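Local coordinates for uncharacterized protein (Bombyx mori, PDB 5AZ0) that probably catalyses the NADPH-dependent reduction of carbonyl compounds to alcohols, as a member of the aldo-keto reductase family with its (beta/alpha)8 barrel, at residues Val4-Phe9 with Ser289-Gln294; Asp15-Leu20 with Gly271-Pro276; Leu55-Tyr60 with Val279-Val284; Val200-Ser205 with Pro239-Asp244; Thr258-Asn263 with Leu285-Ile290. All blocks are in the same frame, centred on the assembly; numbering follows the deposited sequence.

Contact 1: residues Val4-Phe9 with Ser289-Gln294; sequences VNVPNF and SIFDFQ
With chi1 at -57°, Phe291 sets its CG anti to the carbonyl carbon and sends its ring toward Pro7 and Val6; Val6 in turn holds CG1 anti to the backbone N (chi1 -175°), so that both of its methyls come near the same ring. The meeting joins the chain leading into the N-terminal beta-hairpin of the aldo-keto reductase barrel (strands 8-10 and 16-18) to the loop between helices 281-287 and 297-304. No hydrogen bond crosses it, and the evidence for cohesion is the CH-pi geometry of Pro7. Its CD lies 3.4 Å from the centroid of the Phe291 ring and 11° off the ring normal, which places the carbon squarely over one face rather than at a rim. Pro7 CG follows on the same proline ring, 3.6 Å from Phe291 CD1. The opposite face of Phe291 is filled from within its own segment by Ile290 CG1, 3.4 Å above the ring plane, so the aromatic group is sandwiched between two aliphatic carbons. Tyr268 of helix 259-269 meets the same ring edge-to-face. Val6 makes the looser approach, CG1 standing 4.0 Å from Phe291 CZ, while the backbone atom Asn5 O lies 3.7 Å from Phe291 CD2. The contact lies at the surface, and backbone bonding of Pro7 with Ala19 and Phe9 with Ile17 joins residues 4-9 to the hairpin's second arm. At the far end Val4 CG1 comes within 4.4 Å of Ser289 OG, a hydroxyl whose hydrogen bond goes to Leu285 O.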
# COMPACT_ATOMS: atom_id res chain seq x y z
N VAL A 4 -18.02 8.87 7.74
CA VAL A 4 -17.07 9.38 6.71
C VAL A 4 -17.46 8.93 5.32
O VAL A 4 -17.99 7.85 5.14
CB VAL A 4 -15.63 9.02 6.98
CG1 VAL A 4 -15.22 9.51 8.35
CG2 VAL A 4 -15.35 7.53 6.85
N ASN A 5 -17.21 9.75 4.33
CA ASN A 5 -17.56 9.39 2.99
C ASN A 5 -16.28 9.35 2.08
O ASN A 5 -15.82 10.37 1.58
CB ASN A 5 -18.59 10.37 2.47
CG ASN A 5 -19.17 9.93 1.15
OD1 ASN A 5 -19.10 8.75 0.78
ND2 ASN A 5 -19.72 10.87 0.40
N VAL A 6 -15.73 8.15 1.88
CA VAL A 6 -14.53 7.99 1.08
C VAL A 6 -14.85 7.90 -0.41
O VAL A 6 -15.49 7.01 -0.86
CB VAL A 6 -13.72 6.80 1.56
CG1 VAL A 6 -12.40 6.71 0.80
CG2 VAL A 6 -13.39 6.94 3.05
N PRO A 7 -14.42 8.87 -1.20
CA PRO A 7 -14.62 8.66 -2.63
C PRO A 7 -13.70 7.54 -3.25
O PRO A 7 -12.71 7.11 -2.63
CB PRO A 7 -14.22 10.03 -3.23
CG PRO A 7 -13.21 10.53 -2.28
CD PRO A 7 -13.62 10.07 -0.90
N ASN A 8 -14.09 7.12 -4.44
CA ASN A 8 -13.46 6.05 -5.20
C ASN A 8 -12.78 6.56 -6.44
O ASN A 8 -13.31 7.43 -7.08
CB ASN A 8 -14.47 4.97 -5.58
CG ASN A 8 -15.14 4.31 -4.35
OD1 ASN A 8 -14.53 3.91 -3.34
ND2 ASN A 8 -16.40 4.28 -4.41
N PHE A 9 -11.60 6.02 -6.75
CA PHE A 9 -10.98 6.12 -8.10
C PHE A 9 -11.34 4.93 -8.93
O PHE A 9 -11.77 3.92 -8.40
CB PHE A 9 -9.48 6.27 -7.97
CG PHE A 9 -9.03 7.51 -7.16
CD1 PHE A 9 -9.68 8.72 -7.26
CD2 PHE A 9 -7.89 7.47 -6.43
CE1 PHE A 9 -9.22 9.83 -6.56
CE2 PHE A 9 -7.43 8.55 -5.72
CZ PHE A 9 -8.08 9.74 -5.81
N SER A 289 -11.32 12.38 7.15
CA SER A 289 -12.04 13.67 7.07
C SER A 289 -11.16 14.65 6.26
O SER A 289 -10.68 15.66 6.80
CB SER A 289 -12.38 14.16 8.49
OG SER A 289 -12.78 13.06 9.35
N ILE A 290 -10.95 14.29 4.98
CA ILE A 290 -9.96 14.93 4.12
C ILE A 290 -10.42 15.18 2.71
O ILE A 290 -9.62 15.49 1.83
CB ILE A 290 -8.68 14.09 4.00
CG1 ILE A 290 -8.98 12.72 3.37
CG2 ILE A 290 -8.00 13.89 5.35
CD1 ILE A 290 -7.77 11.93 2.96
N PHE A 291 -11.71 15.01 2.46
CA PHE A 291 -12.20 15.03 1.08
C PHE A 291 -13.02 16.29 0.73
O PHE A 291 -13.31 16.53 -0.44
CB PHE A 291 -12.97 13.73 0.81
CG PHE A 291 -12.14 12.50 1.04
CD1 PHE A 291 -11.08 12.18 0.17
CD2 PHE A 291 -12.37 11.68 2.14
CE1 PHE A 291 -10.31 11.05 0.41
CE2 PHE A 291 -11.60 10.55 2.36
CZ PHE A 291 -10.56 10.24 1.50
N ASP A 292 -13.26 17.14 1.72
CA ASP A 292 -14.10 18.33 1.62
C ASP A 292 -13.28 19.64 1.48
O ASP A 292 -13.75 20.68 1.90
CB ASP A 292 -14.98 18.40 2.88
CG ASP A 292 -14.16 18.46 4.13
OD1 ASP A 292 -12.92 18.42 4.03
OD2 ASP A 292 -14.74 18.53 5.24
N PHE A 293 -12.07 19.60 0.94
CA PHE A 293 -11.29 20.83 0.81
C PHE A 293 -10.36 20.75 -0.39
O PHE A 293 -9.91 19.69 -0.74
CB PHE A 293 -10.58 21.21 2.14
CG PHE A 293 -9.33 20.41 2.48
CD1 PHE A 293 -9.41 19.14 3.05
CD2 PHE A 293 -8.05 20.99 2.35
CE1 PHE A 293 -8.26 18.45 3.43
CE2 PHE A 293 -6.89 20.29 2.70
CZ PHE A 293 -6.99 19.01 3.22
N GLN A 294 -10.15 21.89 -1.05
CA GLN A 294 -9.35 21.99 -2.26
C GLN A 294 -8.16 22.87 -1.85
O GLN A 294 -8.37 23.97 -1.34
CB GLN A 294 -10.20 22.61 -3.36
CG GLN A 294 -9.60 22.63 -4.77
CD GLN A 294 -9.66 21.27 -5.48
OE1 GLN A 294 -10.58 20.47 -5.25
NE2 GLN A 294 -8.68 21.02 -6.36

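Contact 2: residues Asp15-Leu20 with Gly271-Pro276; sequences DEIPAL and GIVSIP
Ala19 and Ser274 supply the one direct hydrogen bond between the segments: Ser274 N donates to Ala19 O over 3.1 Å with an N-H...O angle of 156°, the donor tilted 29° from the carbonyl plane. A water supplements it, giving one proton to Ala19 O (2.9 Å) and another to Ile272 O (2.7 Å), and thereby joins two carbonyls that could not bond each other. Two CA-H...O contacts run beside these bonds, with Val273 CA 3.3 Å from Ala19 O and Leu20 CA 3.3 Å from Ser274 O. Ala19 O is therefore approached by an amide, a water and a CA-H. Leu20 and Ser274 form a single beta bridge. The apolar contacts lie to either side of that bridge. Val273 keeps CG1 anti to its backbone N (chi1 173°), beside Pro18 O, while its CG2 meets Ile17 CG2 at 4.2 Å. Leu20 CD1 reaches Pro276 CD at 3.9 Å, the two side chains crossing at about a right angle. Next along the chain, Gly21 also shares a backbone bond with Ser274, and Val273 bonds back to Val220 and Ala222 of strand 219-223. This is the geometry of an aldo-keto reductase barrel at its closing seam, where the N-terminal hairpin stoppers the bottom and the chain entering the first barrel strand meets the eighth.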
# COMPACT_ATOMS: atom_id res chain seq x y z
N ASP A 15 -13.26 -1.50 -12.25
CA ASP A 15 -13.64 -1.55 -10.84
C ASP A 15 -13.22 -0.26 -10.18
O ASP A 15 -12.33 0.39 -10.61
CB ASP A 15 -12.98 -2.71 -10.10
CG ASP A 15 -13.48 -4.07 -10.53
OD1 ASP A 15 -14.56 -4.13 -11.14
OD2 ASP A 15 -12.73 -5.06 -10.39
N GLU A 16 -13.84 0.01 -9.08
CA GLU A 16 -13.49 1.14 -8.19
C GLU A 16 -12.59 0.76 -7.07
O GLU A 16 -12.74 -0.33 -6.54
CB GLU A 16 -14.80 1.61 -7.47
CG GLU A 16 -15.72 2.21 -8.46
CD GLU A 16 -16.87 2.98 -7.84
OE1 GLU A 16 -17.49 2.50 -6.87
OE2 GLU A 16 -17.11 4.02 -8.39
N ILE A 17 -11.76 1.68 -6.65
CA ILE A 17 -10.96 1.52 -5.51
C ILE A 17 -11.12 2.75 -4.59
O ILE A 17 -10.95 3.85 -5.05
CB ILE A 17 -9.50 1.31 -5.87
CG1 ILE A 17 -8.72 0.93 -4.58
CG2 ILE A 17 -8.85 2.50 -6.57
CD1 ILE A 17 -7.33 0.36 -4.89
N PRO A 18 -11.46 2.55 -3.32
CA PRO A 18 -11.62 3.71 -2.42
C PRO A 18 -10.29 4.40 -2.21
O PRO A 18 -9.24 3.72 -1.99
CB PRO A 18 -12.12 3.08 -1.09
CG PRO A 18 -12.82 1.81 -1.51
CD PRO A 18 -11.98 1.30 -2.69
N ALA A 19 -10.35 5.73 -2.22
CA ALA A 19 -9.16 6.61 -2.21
C ALA A 19 -8.36 6.59 -0.95
O ALA A 19 -7.23 7.10 -0.90
CB ALA A 19 -9.56 7.99 -2.48
N LEU A 20 -8.93 5.98 0.09
CA LEU A 20 -8.22 5.77 1.33
C LEU A 20 -8.43 4.33 1.75
O LEU A 20 -9.50 3.77 1.54
CB LEU A 20 -8.79 6.70 2.35
CG LEU A 20 -8.17 6.84 3.72
CD1 LEU A 20 -6.94 7.70 3.57
CD2 LEU A 20 -9.23 7.56 4.60
N GLY A 271 -4.44 12.70 -7.02
CA GLY A 271 -5.06 11.48 -7.56
C GLY A 271 -4.42 10.18 -7.06
O GLY A 271 -4.50 9.14 -7.71
N ILE A 272 -3.82 10.23 -5.88
CA ILE A 272 -3.12 9.11 -5.30
C ILE A 272 -3.95 8.57 -4.11
O ILE A 272 -4.41 9.35 -3.29
CB ILE A 272 -1.73 9.57 -4.80
CG1 ILE A 272 -0.90 9.97 -6.02
CG2 ILE A 272 -1.04 8.47 -4.05
CD1 ILE A 272 0.48 10.56 -5.73
N VAL A 273 -4.10 7.22 -4.07
CA VAL A 273 -4.77 6.49 -3.02
C VAL A 273 -3.77 6.43 -1.88
O VAL A 273 -2.63 6.17 -2.13
CB VAL A 273 -5.14 5.04 -3.48
CG1 VAL A 273 -5.68 4.23 -2.31
CG2 VAL A 273 -6.10 5.04 -4.70
N SER A 274 -4.19 6.71 -0.64
CA SER A 274 -3.34 6.57 0.56
C SER A 274 -3.74 5.39 1.43
O SER A 274 -4.94 5.17 1.64
CB SER A 274 -3.46 7.81 1.42
OG SER A 274 -2.69 8.82 0.78
N ILE A 275 -2.73 4.74 2.00
CA ILE A 275 -2.85 3.66 2.96
C ILE A 275 -2.08 4.03 4.23
O ILE A 275 -1.04 3.45 4.57
CB ILE A 275 -2.22 2.31 2.49
CG1 ILE A 275 -2.63 1.91 1.09
CG2 ILE A 275 -2.59 1.19 3.48
CD1 ILE A 275 -4.08 1.81 0.82
N PRO A 276 -2.61 4.98 4.99
CA PRO A 276 -2.05 5.17 6.32
C PRO A 276 -2.25 3.96 7.24
O PRO A 276 -3.21 3.23 7.07
CB PRO A 276 -2.84 6.33 6.87
CG PRO A 276 -4.16 6.20 6.18
CD PRO A 276 -3.84 5.75 4.77
O HOH W 1 -6.28 9.76 -1.36

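Contact 3: residues Leu55-Tyr60 with Val279-Val284; sequences LDALSY and VTKSRV. With ACT (acetate ion), chain K.
Helices 51-64 and 281-287, which follow the first and eighth strands of the (beta/alpha)8 barrel, pack together here through Ala57, Tyr60 and Lys281. Lys281 runs extended beyond CG across the Tyr60 ring, its CB 3.9 Å from the ring centroid and 25° off the normal, a CH-pi contact over one face displaced toward the rim. Val284 CG1 approaches the edge of the same ring, 4.0 Å from Tyr60 CD2. Ala57 CB touches Val279 O, in the loop before the second helix, at 3.7 Å and Val284 CG2, on that helix, at 4.2 Å. Asp56, with CG anti to the backbone N (chi1 -175°), receives the lysine end: Lys281 NZ lies 3.0 Å from Asp56 OD2 in a salt bridge whose two hydrogen bonds are weak. Beside the contact an acetate, probably from the crystallisation liquor, accepts from Val279 N and, over 2.8 Å, from Thr280 OG1, with a weak bond from Arg283 NH1. Relatives bind the 2'-phosphate of NADPH at the start of this helix, so the acetate may mimic that phosphate. The chemistry implies a division of labour, with Lys281 turned back to the neighbouring helix while Thr280 and Arg283 face the anion.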
# COMPACT_ATOMS: atom_id res chain seq x y z
N LEU A 55 -7.08 -4.49 15.22
CA LEU A 55 -8.35 -5.15 14.90
C LEU A 55 -9.54 -4.40 15.38
O LEU A 55 -10.53 -4.25 14.68
CB LEU A 55 -8.38 -6.54 15.51
CG LEU A 55 -7.28 -7.45 15.02
CD1 LEU A 55 -7.42 -8.81 15.75
CD2 LEU A 55 -7.31 -7.56 13.51
N ASP A 56 -9.45 -3.92 16.61
CA ASP A 56 -10.47 -3.04 17.18
C ASP A 56 -10.57 -1.73 16.38
O ASP A 56 -11.67 -1.33 16.02
CB ASP A 56 -10.16 -2.82 18.69
CG ASP A 56 -11.21 -2.02 19.41
OD1 ASP A 56 -12.43 -2.24 19.19
OD2 ASP A 56 -10.78 -1.11 20.15
N ALA A 57 -9.44 -1.10 16.01
CA ALA A 57 -9.56 0.14 15.15
C ALA A 57 -10.07 -0.19 13.72
O ALA A 57 -10.84 0.59 13.12
CB ALA A 57 -8.25 0.92 15.15
N LEU A 58 -9.82 -1.43 13.25
CA LEU A 58 -10.45 -1.90 11.96
C LEU A 58 -11.96 -1.97 12.02
O LEU A 58 -12.72 -1.48 11.11
CB LEU A 58 -9.83 -3.22 11.47
CG LEU A 58 -10.40 -3.88 10.18
CD1 LEU A 58 -10.47 -2.94 8.99
CD2 LEU A 58 -9.53 -5.07 9.88
N SER A 59 -12.44 -2.53 13.14
CA SER A 59 -13.89 -2.67 13.32
C SER A 59 -14.52 -1.33 13.35
O SER A 59 -15.54 -1.04 12.68
CB SER A 59 -14.19 -3.47 14.67
OG SER A 59 -15.61 -3.47 14.88
N TYR A 60 -13.91 -0.44 14.13
CA TYR A 60 -14.35 0.98 14.15
C TYR A 60 -14.31 1.59 12.72
O TYR A 60 -15.29 2.22 12.23
CB TYR A 60 -13.43 1.77 15.18
CG TYR A 60 -13.70 3.25 15.21
CD1 TYR A 60 -14.84 3.79 15.85
CD2 TYR A 60 -12.86 4.16 14.52
CE1 TYR A 60 -15.09 5.17 15.84
CE2 TYR A 60 -13.12 5.52 14.49
CZ TYR A 60 -14.22 6.05 15.15
OH TYR A 60 -14.39 7.43 15.11
N VAL A 279 -3.39 2.38 14.73
CA VAL A 279 -4.20 1.51 15.58
C VAL A 279 -5.00 2.35 16.57
O VAL A 279 -5.52 1.82 17.55
CB VAL A 279 -3.34 0.42 16.31
CG1 VAL A 279 -2.54 -0.40 15.32
CG2 VAL A 279 -2.38 1.03 17.32
N THR A 280 -5.18 3.64 16.27
CA THR A 280 -5.87 4.60 17.14
C THR A 280 -7.06 5.16 16.47
O THR A 280 -6.94 5.80 15.44
CB THR A 280 -4.95 5.79 17.44
OG1 THR A 280 -3.76 5.32 18.10
CG2 THR A 280 -5.65 6.81 18.32
N LYS A 281 -8.21 4.99 17.09
CA LYS A 281 -9.45 5.28 16.40
C LYS A 281 -9.65 6.73 16.07
O LYS A 281 -10.43 7.09 15.11
CB LYS A 281 -10.65 4.80 17.24
CG LYS A 281 -10.68 3.31 17.55
CD LYS A 281 -11.87 2.95 18.43
CE LYS A 281 -11.63 1.62 19.10
NZ LYS A 281 -12.91 0.91 19.40
N SER A 282 -9.10 7.61 16.91
CA SER A 282 -9.25 9.05 16.59
C SER A 282 -8.46 9.35 15.29
O SER A 282 -8.91 10.11 14.48
CB SER A 282 -8.83 9.96 17.76
OG SER A 282 -7.66 9.46 18.35
N ARG A 283 -7.29 8.74 15.12
CA ARG A 283 -6.52 8.88 13.86
C ARG A 283 -7.25 8.29 12.66
O ARG A 283 -7.37 8.93 11.62
CB ARG A 283 -5.14 8.32 14.06
CG ARG A 283 -4.29 9.32 14.85
CD ARG A 283 -3.05 8.65 15.37
NE ARG A 283 -2.18 9.50 16.18
CZ ARG A 283 -1.29 9.04 17.07
NH1 ARG A 283 -1.13 7.74 17.32
NH2 ARG A 283 -0.54 9.91 17.74
N VAL A 284 -7.90 7.15 12.88
CA VAL A 284 -8.73 6.56 11.85
C VAL A 284 -9.75 7.54 11.42
O VAL A 284 -9.97 7.76 10.23
CB VAL A 284 -9.43 5.29 12.36
CG1 VAL A 284 -10.45 4.76 11.41
CG2 VAL A 284 -8.40 4.22 12.62
C ACT K . -0.85 4.72 15.69
O ACT K . -0.86 5.89 15.21
OXT ACT K . -1.70 4.42 16.51
CH3 ACT K . 0.12 3.64 15.26

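Contact 4: residues Val200-Ser205 with Pro239-Asp244; sequences VNLNLS and PEPKLD
Asn203, Pro241 and Leu202 contribute most of the area buried between two loops on the C-terminal side of the barrel, one following strand 195-199 and the other leading into helix 246-255. Asn203 carries the polar part. Its CG stands anti to the carbonyl carbon (chi1 -61°), and ND2 donates to Glu240 O over 2.8 Å with an N-H...O angle of 158°. The acceptor lies close to the amide plane of Asn203, only 13° out of it, as expected for a well-directed amide N-H. The same ND2 also bonds Phe306 O, so two backbone carbonyls hold the amide. OD1 of Asn203 accepts from a water at 2.9 Å that can also serve Pro241 O at 2.8 Å, although that water has more acceptors around it than protons to give. Pro239 CG packs against Asn203 OD1 at 3.5 Å. Pro241, reached through a cis peptide bond from Glu240, sets CD 3.8 Å from Asn203 ND2. Its CG meets Leu202 CD1 at 3.9 Å with the two side chains crossing at about a right angle, and Met248 of helix 246-255 touches both. Each loop is also braced internally: Asn201 OD1 takes Leu204 N in an Asx motif, and Lys242 NZ donates to Pro239 O at 2.6 Å. In relatives the loop after the seventh strand folds over the cofactor. The chemistry implies that a proline-rich turn, short of backbone donors, is held at Glu240 O by the buried amide of Asn203, with a less certain water link to Pro241 O.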
# COMPACT_ATOMS: atom_id res chain seq x y z
N VAL A 200 4.86 7.11 -1.35
CA VAL A 200 4.69 8.51 -1.72
C VAL A 200 4.36 9.27 -0.46
O VAL A 200 3.53 8.85 0.36
CB VAL A 200 3.57 8.76 -2.71
CG1 VAL A 200 3.80 10.11 -3.46
CG2 VAL A 200 3.50 7.65 -3.74
N ASN A 201 5.03 10.40 -0.29
CA ASN A 201 4.86 11.33 0.86
C ASN A 201 5.45 12.75 0.48
O ASN A 201 5.74 13.03 -0.70
CB ASN A 201 5.45 10.71 2.13
CG ASN A 201 6.88 10.27 1.93
OD1 ASN A 201 7.77 11.11 1.63
ND2 ASN A 201 7.16 8.97 2.15
N LEU A 202 5.47 13.69 1.43
CA LEU A 202 5.85 15.06 1.08
C LEU A 202 7.36 15.20 0.68
O LEU A 202 7.67 16.04 -0.13
CB LEU A 202 5.42 16.01 2.17
CG LEU A 202 3.93 16.15 2.30
CD1 LEU A 202 3.62 16.82 3.62
CD2 LEU A 202 3.32 16.93 1.13
N ASN A 203 8.22 14.34 1.19
CA ASN A 203 9.62 14.30 0.86
C ASN A 203 9.98 13.44 -0.32
O ASN A 203 11.06 13.66 -0.89
CB ASN A 203 10.45 13.80 2.06
CG ASN A 203 10.32 14.72 3.28
OD1 ASN A 203 10.26 14.27 4.40
ND2 ASN A 203 10.24 16.01 3.04
N LEU A 204 9.12 12.43 -0.65
CA LEU A 204 9.32 11.56 -1.79
C LEU A 204 8.11 11.61 -2.71
O LEU A 204 7.22 10.73 -2.68
CB LEU A 204 9.58 10.15 -1.34
CG LEU A 204 10.11 9.16 -2.38
CD1 LEU A 204 11.59 9.41 -2.63
CD2 LEU A 204 9.92 7.69 -1.93
N SER A 205 8.06 12.61 -3.55
CA SER A 205 6.89 12.79 -4.41
C SER A 205 6.74 11.77 -5.52
O SER A 205 5.64 11.65 -6.04
CB SER A 205 6.94 14.18 -5.10
OG SER A 205 7.92 14.16 -6.15
N PRO A 239 14.09 14.81 7.34
CA PRO A 239 13.82 16.18 6.91
C PRO A 239 12.50 16.72 7.41
O PRO A 239 11.66 15.95 7.86
CB PRO A 239 13.76 16.06 5.37
CG PRO A 239 13.73 14.61 5.04
CD PRO A 239 13.78 13.81 6.30
N GLU A 240 12.33 18.04 7.28
CA GLU A 240 11.05 18.68 7.42
C GLU A 240 10.12 18.19 6.28
O GLU A 240 10.62 17.79 5.22
CB GLU A 240 11.22 20.20 7.35
CG GLU A 240 11.91 20.82 8.58
CD GLU A 240 11.08 20.71 9.85
OE1 GLU A 240 9.82 20.89 9.83
OE2 GLU A 240 11.72 20.39 10.87
N PRO A 241 8.81 18.21 6.45
CA PRO A 241 8.12 18.72 7.63
C PRO A 241 8.00 17.76 8.79
O PRO A 241 7.76 16.54 8.60
CB PRO A 241 6.72 18.97 7.10
CG PRO A 241 6.53 17.96 6.02
CD PRO A 241 7.88 17.50 5.56
N LYS A 242 8.16 18.33 9.99
CA LYS A 242 7.77 17.69 11.25
C LYS A 242 6.39 18.12 11.60
O LYS A 242 5.83 18.97 10.91
CB LYS A 242 8.79 17.97 12.37
CG LYS A 242 10.14 17.27 12.16
CD LYS A 242 10.02 15.91 11.42
CE LYS A 242 11.35 15.21 11.09
NZ LYS A 242 11.18 14.33 9.89
N LEU A 243 5.77 17.50 12.61
CA LEU A 243 4.34 17.83 12.92
C LEU A 243 4.14 19.26 13.39
O LEU A 243 3.06 19.82 13.21
CB LEU A 243 3.75 16.87 13.97
CG LEU A 243 3.48 15.44 13.53
CD1 LEU A 243 3.26 14.49 14.72
CD2 LEU A 243 2.30 15.42 12.56
N ASP A 244 5.20 19.85 14.00
CA ASP A 244 5.21 21.26 14.44
C ASP A 244 5.72 22.21 13.35
O ASP A 244 6.26 23.26 13.68
CB ASP A 244 6.03 21.42 15.75
CG ASP A 244 7.50 20.95 15.62
OD1 ASP A 244 8.00 20.75 14.49
OD2 ASP A 244 8.17 20.77 16.67
O HOH W 2 9.04 14.53 7.06

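Contact 5: residues Thr258-Asn263 with Leu285-Ile290; sequences TVTQVN and LENASI
Gln261 presents its amide edge to Glu286 O, which lies only 6° out of the amide plane and receives NE2 over 3.1 Å in a nearly straight bond (N-H...O 171°). Seen from the acceptor, the approach is from above the carbonyl plane, while Ser289 N reaches the same oxygen from the opposite face, so Glu286 O is gripped twice. The other end of the amide belongs to a capping box at the start of helix 259-269: Thr258 N donates to Gln261 OE1 at 2.8 Å, and Gln261 N returns a weak bond to Thr258 OG1. The contact thereby fastens this barrel helix to the C-terminal end of helix 281-287. The Glu286 carboxylate, carried across to the threonines by an extended chain with CG anti to the backbone N (chi1 -171°), accepts from Thr258 OG1 through the anti lone pair of OE2 over 2.5 Å. A water links the two segments as well, accepting from Thr260 N at 3.1 Å and donating to Glu286 OE2 at 3.2 Å. A carboxylate near a helix start is probably favoured by the helix dipole. Ile290 CG2 packs against the aliphatic part of Gln261, 3.9 Å from its CB.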
# COMPACT_ATOMS: atom_id res chain seq x y z
N THR A 258 -5.97 19.42 10.40
CA THR A 258 -4.68 19.12 10.97
C THR A 258 -3.56 18.90 9.90
O THR A 258 -3.78 18.89 8.68
CB THR A 258 -4.79 17.87 11.85
OG1 THR A 258 -4.88 16.68 11.04
CG2 THR A 258 -6.03 17.96 12.82
N VAL A 259 -2.35 18.71 10.41
CA VAL A 259 -1.17 18.61 9.59
C VAL A 259 -1.21 17.29 8.82
O VAL A 259 -0.90 17.27 7.63
CB VAL A 259 0.10 18.79 10.43
CG1 VAL A 259 1.33 18.28 9.72
CG2 VAL A 259 0.29 20.27 10.77
N THR A 260 -1.63 16.22 9.48
CA THR A 260 -1.73 14.93 8.82
C THR A 260 -2.82 14.97 7.77
O THR A 260 -2.67 14.40 6.71
CB THR A 260 -1.97 13.80 9.81
OG1 THR A 260 -3.11 14.10 10.58
CG2 THR A 260 -0.79 13.64 10.67
N GLN A 261 -3.89 15.70 8.01
CA GLN A 261 -4.93 15.81 7.04
C GLN A 261 -4.57 16.59 5.79
O GLN A 261 -5.17 16.35 4.71
CB GLN A 261 -6.19 16.45 7.63
CG GLN A 261 -6.87 15.62 8.71
CD GLN A 261 -8.00 16.37 9.43
OE1 GLN A 261 -7.88 17.54 9.72
NE2 GLN A 261 -9.13 15.70 9.66
N VAL A 262 -3.70 17.60 5.97
CA VAL A 262 -3.18 18.34 4.87
C VAL A 262 -2.39 17.40 3.98
O VAL A 262 -2.65 17.35 2.81
CB VAL A 262 -2.30 19.56 5.32
CG1 VAL A 262 -1.57 20.20 4.13
CG2 VAL A 262 -3.18 20.64 5.95
N ASN A 263 -1.44 16.72 4.57
CA ASN A 263 -0.67 15.65 3.93
C ASN A 263 -1.56 14.66 3.14
O ASN A 263 -1.35 14.50 1.93
CB ASN A 263 0.17 14.95 4.96
CG ASN A 263 1.24 14.06 4.38
OD1 ASN A 263 1.16 13.55 3.23
ND2 ASN A 263 2.23 13.80 5.17
N LEU A 285 -10.41 8.15 12.37
CA LEU A 285 -11.47 9.12 12.01
C LEU A 285 -10.92 10.38 11.30
O LEU A 285 -11.49 10.90 10.33
CB LEU A 285 -12.21 9.55 13.30
CG LEU A 285 -13.29 10.60 13.14
CD1 LEU A 285 -14.27 10.21 12.06
CD2 LEU A 285 -13.98 10.90 14.50
N GLU A 286 -9.85 10.89 11.88
CA GLU A 286 -9.15 12.13 11.40
C GLU A 286 -8.66 11.89 9.95
O GLU A 286 -9.04 12.66 9.06
CB GLU A 286 -7.99 12.42 12.36
CG GLU A 286 -7.24 13.76 12.22
CD GLU A 286 -5.83 13.75 12.86
OE1 GLU A 286 -5.50 12.85 13.64
OE2 GLU A 286 -5.02 14.66 12.58
N ASN A 287 -7.97 10.75 9.70
CA ASN A 287 -7.51 10.38 8.33
C ASN A 287 -8.58 10.38 7.29
O ASN A 287 -8.28 10.68 6.13
CB ASN A 287 -6.75 9.07 8.31
CG ASN A 287 -5.52 9.14 9.14
OD1 ASN A 287 -5.08 10.23 9.45
ND2 ASN A 287 -4.99 8.02 9.57
N ALA A 288 -9.84 10.11 7.64
CA ALA A 288 -10.89 10.07 6.60
C ALA A 288 -11.65 11.35 6.37
O ALA A 288 -12.52 11.40 5.45
CB ALA A 288 -11.85 8.94 6.81
N SER A 289 -11.32 12.38 7.15
CA SER A 289 -12.04 13.67 7.07
C SER A 289 -11.16 14.65 6.26
O SER A 289 -10.68 15.66 6.80
CB SER A 289 -12.38 14.16 8.49
OG SER A 289 -12.78 13.06 9.35
N ILE A 290 -10.95 14.29 4.98
CA ILE A 290 -9.96 14.93 4.12
C ILE A 290 -10.42 15.18 2.71
O ILE A 290 -9.62 15.49 1.83
CB ILE A 290 -8.68 14.09 4.00
CG1 ILE A 290 -8.98 12.72 3.37
CG2 ILE A 290 -8.00 13.89 5.35
CD1 ILE A 290 -7.77 11.93 2.96
O HOH W 3 -2.22 16.19 12.56

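In the fold
From the N terminus, residues 4-9 open the widest loop, closed at 289-294 by contact 1; contacts 2, 3 and 4 are nested within it, and contact 5 ends on the same stretch. Contact 2 is joined to contact 1 by the hairpin, where Pro7 O meets Ala19 N. Helix 51-64 opens contact 3 before 271-276 closes contact 2, and contact 3 ends just beyond, so the two cross. Contact 4 nests inside contacts 1, 2 and 3 and closes before contact 5 begins. Contact 5 crosses contacts 2 and 3 and shares Ser289 and Ile290 with contact 1. Together they tie the hairpin, the barrel seam, helices 51-64, 259-269 and 281-287, and two C-terminal-side loops.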